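Local coordinates for protein group II chitinase (Ostrinia furnacalis, PDB 6JAV) that probably binds chitin and cleaves it internally as an endochitinase, here as one glycoside hydrolase family 18 catalytic domain of a much longer insect protein, at residues A[1-13]-A[363-375]. Residues are numbered along the deposited sequence; the frame is centred on the assembly and turned at random.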
loop_
_atom_site.group_PDB
_atom_site.type_symbol
_atom_site.label_atom_id
_atom_site.label_comp_id
_atom_site.label_asym_id
_atom_site.label_seq_id
_atom_site.Cartn_x
_atom_site.Cartn_y
_atom_site.Cartn_z
ATOM N N SER A 1 -10.286 -11.485 18.277
ATOM C CA SER A 1 -10.548 -11.437 16.835
ATOM C C SER A 1 -10.557 -10.016 16.247
ATOM O O SER A 1 -11.173 -9.098 16.802
ATOM C CB SER A 1 -11.849 -12.176 16.528
ATOM O OG SER A 1 -12.533 -11.605 15.436
ATOM N N LEU A 2 -9.860 -9.835 15.115
ATOM C CA LEU A 2 -9.835 -8.526 14.480
ATOM C C LEU A 2 -11.233 -8.098 14.061
ATOM O O LEU A 2 -11.565 -6.912 14.123
ATOM C CB LEU A 2 -8.899 -8.543 13.266
ATOM C CG LEU A 2 -7.423 -8.626 13.602
ATOM C CD1 LEU A 2 -6.661 -9.053 12.341
ATOM C CD2 LEU A 2 -6.937 -7.284 14.126
ATOM N N LEU A 3 -12.054 -9.039 13.587
ATOM C CA LEU A 3 -13.367 -8.660 13.094
ATOM C C LEU A 3 -14.238 -8.091 14.201
ATOM O O LEU A 3 -15.046 -7.192 13.944
ATOM C CB LEU A 3 -14.052 -9.848 12.417
ATOM C CG LEU A 3 -13.491 -10.242 11.053
ATOM C CD1 LEU A 3 -14.165 -11.544 10.603
ATOM C CD2 LEU A 3 -13.740 -9.153 10.030
ATOM N N ASN A 4 -14.056 -8.559 15.440
ATOM C CA ASN A 4 -14.815 -8.037 16.571
ATOM C C ASN A 4 -14.174 -6.814 17.215
ATOM O O ASN A 4 -14.748 -6.250 18.151
ATOM C CB ASN A 4 -15.013 -9.127 17.631
ATOM C CG ASN A 4 -15.891 -10.269 17.139
ATOM O OD1 ASN A 4 -16.784 -10.076 16.305
ATOM N ND2 ASN A 4 -15.634 -11.467 17.644
ATOM N N SER A 5 -13.017 -6.390 16.747
ATOM C CA SER A 5 -12.325 -5.248 17.323
ATOM C C SER A 5 -12.832 -3.948 16.694
ATOM O O SER A 5 -13.609 -3.945 15.739
ATOM C CB SER A 5 -10.816 -5.375 17.117
ATOM O OG SER A 5 -10.463 -4.881 15.826
ATOM N N ARG A 6 -12.367 -2.824 17.254
ATOM C CA ARG A 6 -12.694 -1.506 16.724
ATOM C C ARG A 6 -11.821 -1.098 15.535
ATOM O O ARG A 6 -11.986 0.016 15.023
ATOM C CB ARG A 6 -12.575 -0.449 17.845
ATOM C CG ARG A 6 -11.147 -0.096 18.214
ATOM C CD ARG A 6 -11.004 0.588 19.572
ATOM N NE ARG A 6 -11.727 1.859 19.660
ATOM C CZ ARG A 6 -11.180 3.078 19.533
ATOM N NH1 ARG A 6 -9.893 3.259 19.266
ATOM N NH2 ARG A 6 -11.963 4.150 19.668
ATOM N N TYR A 7 -10.905 -1.961 15.076
ATOM C CA TYR A 7 -9.948 -1.597 14.041
ATOM C C TYR A 7 -10.143 -2.436 12.787
ATOM O O TYR A 7 -10.530 -3.609 12.860
ATOM C CB TYR A 7 -8.520 -1.787 14.528
ATOM C CG TYR A 7 -8.199 -0.871 15.679
ATOM C CD1 TYR A 7 -8.138 0.509 15.486
ATOM C CD2 TYR A 7 -8.007 -1.370 16.961
ATOM C CE1 TYR A 7 -7.872 1.373 16.548
ATOM C CE2 TYR A 7 -7.744 -0.516 18.029
ATOM C CZ TYR A 7 -7.686 0.849 17.805
ATOM O OH TYR A 7 -7.424 1.710 18.863
ATOM N N LYS A 8 -9.830 -1.827 11.649
ATOM C CA LYS A 8 -9.636 -2.545 10.402
ATOM C C LYS A 8 -8.171 -2.921 10.247
ATOM O O LYS A 8 -7.263 -2.214 10.716
ATOM C CB LYS A 8 -9.984 -1.637 9.220
ATOM C CG LYS A 8 -11.470 -1.219 9.154
ATOM C CD LYS A 8 -11.744 -0.363 7.901
ATOM C CE LYS A 8 -13.214 0.029 7.788
ATOM N NZ LYS A 8 -13.656 0.875 8.937
ATOM N N LEU A 9 -7.948 -4.023 9.543
ATOM C CA LEU A 9 -6.614 -4.411 9.070
ATOM C C LEU A 9 -6.830 -4.771 7.599
ATOM O O LEU A 9 -7.392 -5.831 7.282
ATOM C CB LEU A 9 -6.024 -5.561 9.896
ATOM C CG LEU A 9 -4.490 -5.625 9.945
ATOM C CD1 LEU A 9 -3.967 -6.745 10.877
ATOM C CD2 LEU A 9 -3.852 -5.712 8.591
ATOM N N VAL A 10 -6.460 -3.845 6.716
ATOM C CA VAL A 10 -6.727 -3.951 5.289
ATOM C C VAL A 10 -5.496 -4.563 4.632
ATOM O O VAL A 10 -4.399 -3.987 4.679
ATOM C CB VAL A 10 -7.044 -2.569 4.688
ATOM C CG1 VAL A 10 -7.277 -2.661 3.199
ATOM C CG2 VAL A 10 -8.273 -1.925 5.370
ATOM N N CYS A 11 -5.660 -5.743 4.035
ATOM C CA CYS A 11 -4.542 -6.489 3.462
ATOM C C CYS A 11 -4.638 -6.455 1.949
ATOM O O CYS A 11 -5.657 -6.885 1.388
ATOM C CB CYS A 11 -4.625 -7.955 3.869
ATOM S SG CYS A 11 -4.479 -8.256 5.640
ATOM N N TYR A 12 -3.580 -5.998 1.278
ATOM C CA TYR A 12 -3.539 -6.087 -0.178
ATOM C C TYR A 12 -3.037 -7.454 -0.628
ATOM O O TYR A 12 -2.019 -7.958 -0.133
ATOM C CB TYR A 12 -2.689 -4.960 -0.803
ATOM C CG TYR A 12 -3.434 -3.644 -0.910
ATOM C CD1 TYR A 12 -3.458 -2.749 0.169
ATOM C CD2 TYR A 12 -4.152 -3.330 -2.053
ATOM C CE1 TYR A 12 -4.198 -1.559 0.109
ATOM C CE2 TYR A 12 -4.883 -2.143 -2.126
ATOM C CZ TYR A 12 -4.899 -1.286 -1.037
ATOM O OH TYR A 12 -5.603 -0.090 -1.112
ATOM N N TYR A 13 -3.763 -8.035 -1.568
ATOM C CA TYR A 13 -3.415 -9.255 -2.284
ATOM C C TYR A 13 -2.956 -8.832 -3.682
ATOM O O TYR A 13 -3.503 -7.882 -4.257
ATOM C CB TYR A 13 -4.691 -10.137 -2.376
ATOM C CG TYR A 13 -4.492 -11.290 -3.323
ATOM C CD1 TYR A 13 -3.887 -12.461 -2.901
ATOM C CD2 TYR A 13 -4.822 -11.158 -4.660
ATOM C CE1 TYR A 13 -3.637 -13.507 -3.825
ATOM C CE2 TYR A 13 -4.590 -12.177 -5.553
ATOM C CZ TYR A 13 -3.985 -13.323 -5.130
ATOM O OH TYR A 13 -3.745 -14.316 -6.071
ATOM N N PRO A 363 5.434 -12.958 10.397
ATOM C CA PRO A 363 5.868 -12.233 11.608
ATOM C C PRO A 363 5.416 -10.779 11.647
ATOM O O PRO A 363 5.024 -10.274 12.709
ATOM C CB PRO A 363 7.404 -12.378 11.561
ATOM C CG PRO A 363 7.720 -12.540 10.092
ATOM C CD PRO A 363 6.573 -13.372 9.557
ATOM N N LEU A 364 5.484 -10.071 10.520
ATOM C CA LEU A 364 5.081 -8.666 10.550
ATOM C C LEU A 364 3.577 -8.526 10.728
ATOM O O LEU A 364 3.100 -7.726 11.555
ATOM C CB LEU A 364 5.544 -7.951 9.282
ATOM C CG LEU A 364 7.062 -7.911 9.010
ATOM C CD1 LEU A 364 7.390 -7.015 7.797
ATOM C CD2 LEU A 364 7.870 -7.478 10.219
ATOM N N LEU A 365 2.807 -9.281 9.955
ATOM C CA LEU A 365 1.359 -9.165 10.029
ATOM C C LEU A 365 0.824 -9.650 11.369
ATOM O O LEU A 365 -0.085 -9.029 11.939
ATOM C CB LEU A 365 0.737 -9.900 8.843
ATOM C CG LEU A 365 -0.764 -9.749 8.630
ATOM C CD1 LEU A 365 -1.211 -8.265 8.645
ATOM C CD2 LEU A 365 -1.128 -10.430 7.308
ATOM N N ASN A 366 1.388 -10.727 11.913
ATOM C CA ASN A 366 0.995 -11.132 13.266
ATOM C C ASN A 366 1.339 -10.071 14.308
ATOM O O ASN A 366 0.603 -9.906 15.287
ATOM C CB ASN A 366 1.612 -12.477 13.643
ATOM C CG ASN A 366 0.729 -13.625 13.261
ATOM O OD1 ASN A 366 -0.357 -13.803 13.830
ATOM N ND2 ASN A 366 1.175 -14.426 12.288
ATOM N N ALA A 367 2.466 -9.382 14.146
ATOM C CA ALA A 367 2.801 -8.306 15.087
ATOM C C ALA A 367 1.745 -7.204 15.042
ATOM O O ALA A 367 1.343 -6.672 16.087
ATOM C CB ALA A 367 4.190 -7.738 14.779
ATOM N N ILE A 368 1.274 -6.858 13.842
ATOM C CA ILE A 368 0.215 -5.858 13.719
ATOM C C ILE A 368 -1.049 -6.324 14.422
ATOM O O ILE A 368 -1.659 -5.574 15.200
ATOM C CB ILE A 368 -0.061 -5.534 12.238
ATOM C CG1 ILE A 368 1.155 -4.910 11.559
ATOM C CG2 ILE A 368 -1.299 -4.601 12.124
ATOM C CD1 ILE A 368 1.039 -4.807 10.040
ATOM N N LYS A 369 -1.495 -7.555 14.128
ATOM C CA LYS A 369 -2.714 -8.077 14.733
ATOM C C LYS A 369 -2.621 -8.060 16.252
ATOM O O LYS A 369 -3.545 -7.600 16.942
ATOM C CB LYS A 369 -2.977 -9.499 14.216
ATOM C CG LYS A 369 -4.053 -10.208 15.006
ATOM C CD LYS A 369 -4.288 -11.582 14.409
ATOM C CE LYS A 369 -5.343 -12.357 15.191
ATOM N NZ LYS A 369 -5.491 -13.735 14.631
ATOM N N THR A 370 -1.512 -8.568 16.791
ATOM C CA THR A 370 -1.384 -8.661 18.239
ATOM C C THR A 370 -1.419 -7.280 18.878
ATOM O O THR A 370 -2.078 -7.081 19.910
ATOM C CB THR A 370 -0.090 -9.380 18.584
ATOM O OG1 THR A 370 -0.198 -10.730 18.127
ATOM C CG2 THR A 370 0.143 -9.368 20.105
ATOM N N GLU A 371 -0.747 -6.304 18.265
ATOM C CA GLU A 371 -0.758 -4.968 18.844
ATOM C C GLU A 371 -2.128 -4.302 18.713
ATOM O O GLU A 371 -2.578 -3.619 19.641
ATOM C CB GLU A 371 0.376 -4.130 18.262
ATOM C CG GLU A 371 0.681 -2.851 19.077
ATOM C CD GLU A 371 1.100 -3.126 20.534
ATOM O OE1 GLU A 371 1.983 -3.978 20.769
ATOM O OE2 GLU A 371 0.554 -2.474 21.448
ATOM N N LEU A 372 -2.828 -4.499 17.588
ATOM C CA LEU A 372 -4.169 -3.931 17.458
ATOM C C LEU A 372 -5.117 -4.492 18.502
ATOM O O LEU A 372 -6.021 -3.776 18.966
ATOM C CB LEU A 372 -4.744 -4.230 16.072
ATOM C CG LEU A 372 -4.205 -3.361 14.936
ATOM C CD1 LEU A 372 -4.803 -3.867 13.625
ATOM C CD2 LEU A 372 -4.590 -1.881 15.151
ATOM N N LEU A 373 -4.961 -5.767 18.859
ATOM C CA LEU A 373 -5.835 -6.428 19.822
ATOM C C LEU A 373 -5.414 -6.188 21.263
ATOM O O LEU A 373 -6.182 -6.507 22.176
ATOM C CB LEU A 373 -5.927 -7.930 19.539
ATOM C CG LEU A 373 -6.599 -8.270 18.206
ATOM C CD1 LEU A 373 -6.536 -9.762 17.932
ATOM C CD2 LEU A 373 -8.044 -7.785 18.181
ATOM N N ASN A 374 -4.249 -5.608 21.482
ATOM C CA ASN A 374 -3.787 -5.297 22.826
ATOM C C ASN A 374 -4.468 -4.012 23.304
ATOM O O ASN A 374 -4.349 -2.975 22.638
ATOM C CB ASN A 374 -2.274 -5.139 22.752
ATOM C CG ASN A 374 -1.664 -4.681 24.038
ATOM O OD1 ASN A 374 -2.348 -4.530 25.028
ATOM N ND2 ASN A 374 -0.359 -4.448 24.027
ATOM N N PRO A 375 -5.201 -4.039 24.423
ATOM C CA PRO A 375 -5.922 -2.827 24.864
ATOM C C PRO A 375 -5.016 -1.701 25.326
ATOM O O PRO A 375 -5.422 -0.530 25.286
ATOM C CB PRO A 375 -6.793 -3.337 26.024
ATOM C CG PRO A 375 -6.759 -4.820 25.943
ATOM C CD PRO A 375 -5.457 -5.185 25.310
#
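L9 meets helix 363-373 through both of its methyl groups: CD1 lies 3.6 Å from CG2 of I368, and CD2 lies 3.7 Å from CD1 of L365. With CG anti to the backbone N (chi1 -153°), the L9 fork spreads over the helix surface, and its CD1 also comes within 4.1 Å of L372 CD1. L372 divides its two methyls between neighbours. CD1 stays with L9 and L2, while CD2 sits over a face of the Y7 ring, 4.2 Å from the centroid and 27° off the normal, a CH-pi contact. L9, Y7, L365, I368 and L372 are all buried, which makes this the tight part; helix 325-337 also packs on it, through V332 against L372 and I328 against I368.

Where the N-terminal turn meets the end of the helix, the contact opens to solvent: S1 is exposed, and S5, K369 and L373 partly so. L373 reaches the turn with CD2, 3.8 Å from S5 CB. Buried L2 bridges the two parts, crossing the extended K369 chain at a slant with CD1 3.9 Å from K369 CG; the lysine's NZ bonds to the carbonyl O of S34. S5, the last residue of the type I turn from L2, accepts from Y7 N through OG (an ST turn) and donates to L2 O, which also takes S5 N.

The axes of residues 8-13 and 363-373 approach to 10.2 Å and run nearly antiparallel (165°). Strand 8-14 pairs in parallel with strands 38-46 and 342-346, so the first strand closes the ring next to the last, and the C-terminal helix covers its outside: the closure of a family 18 TIM barrel.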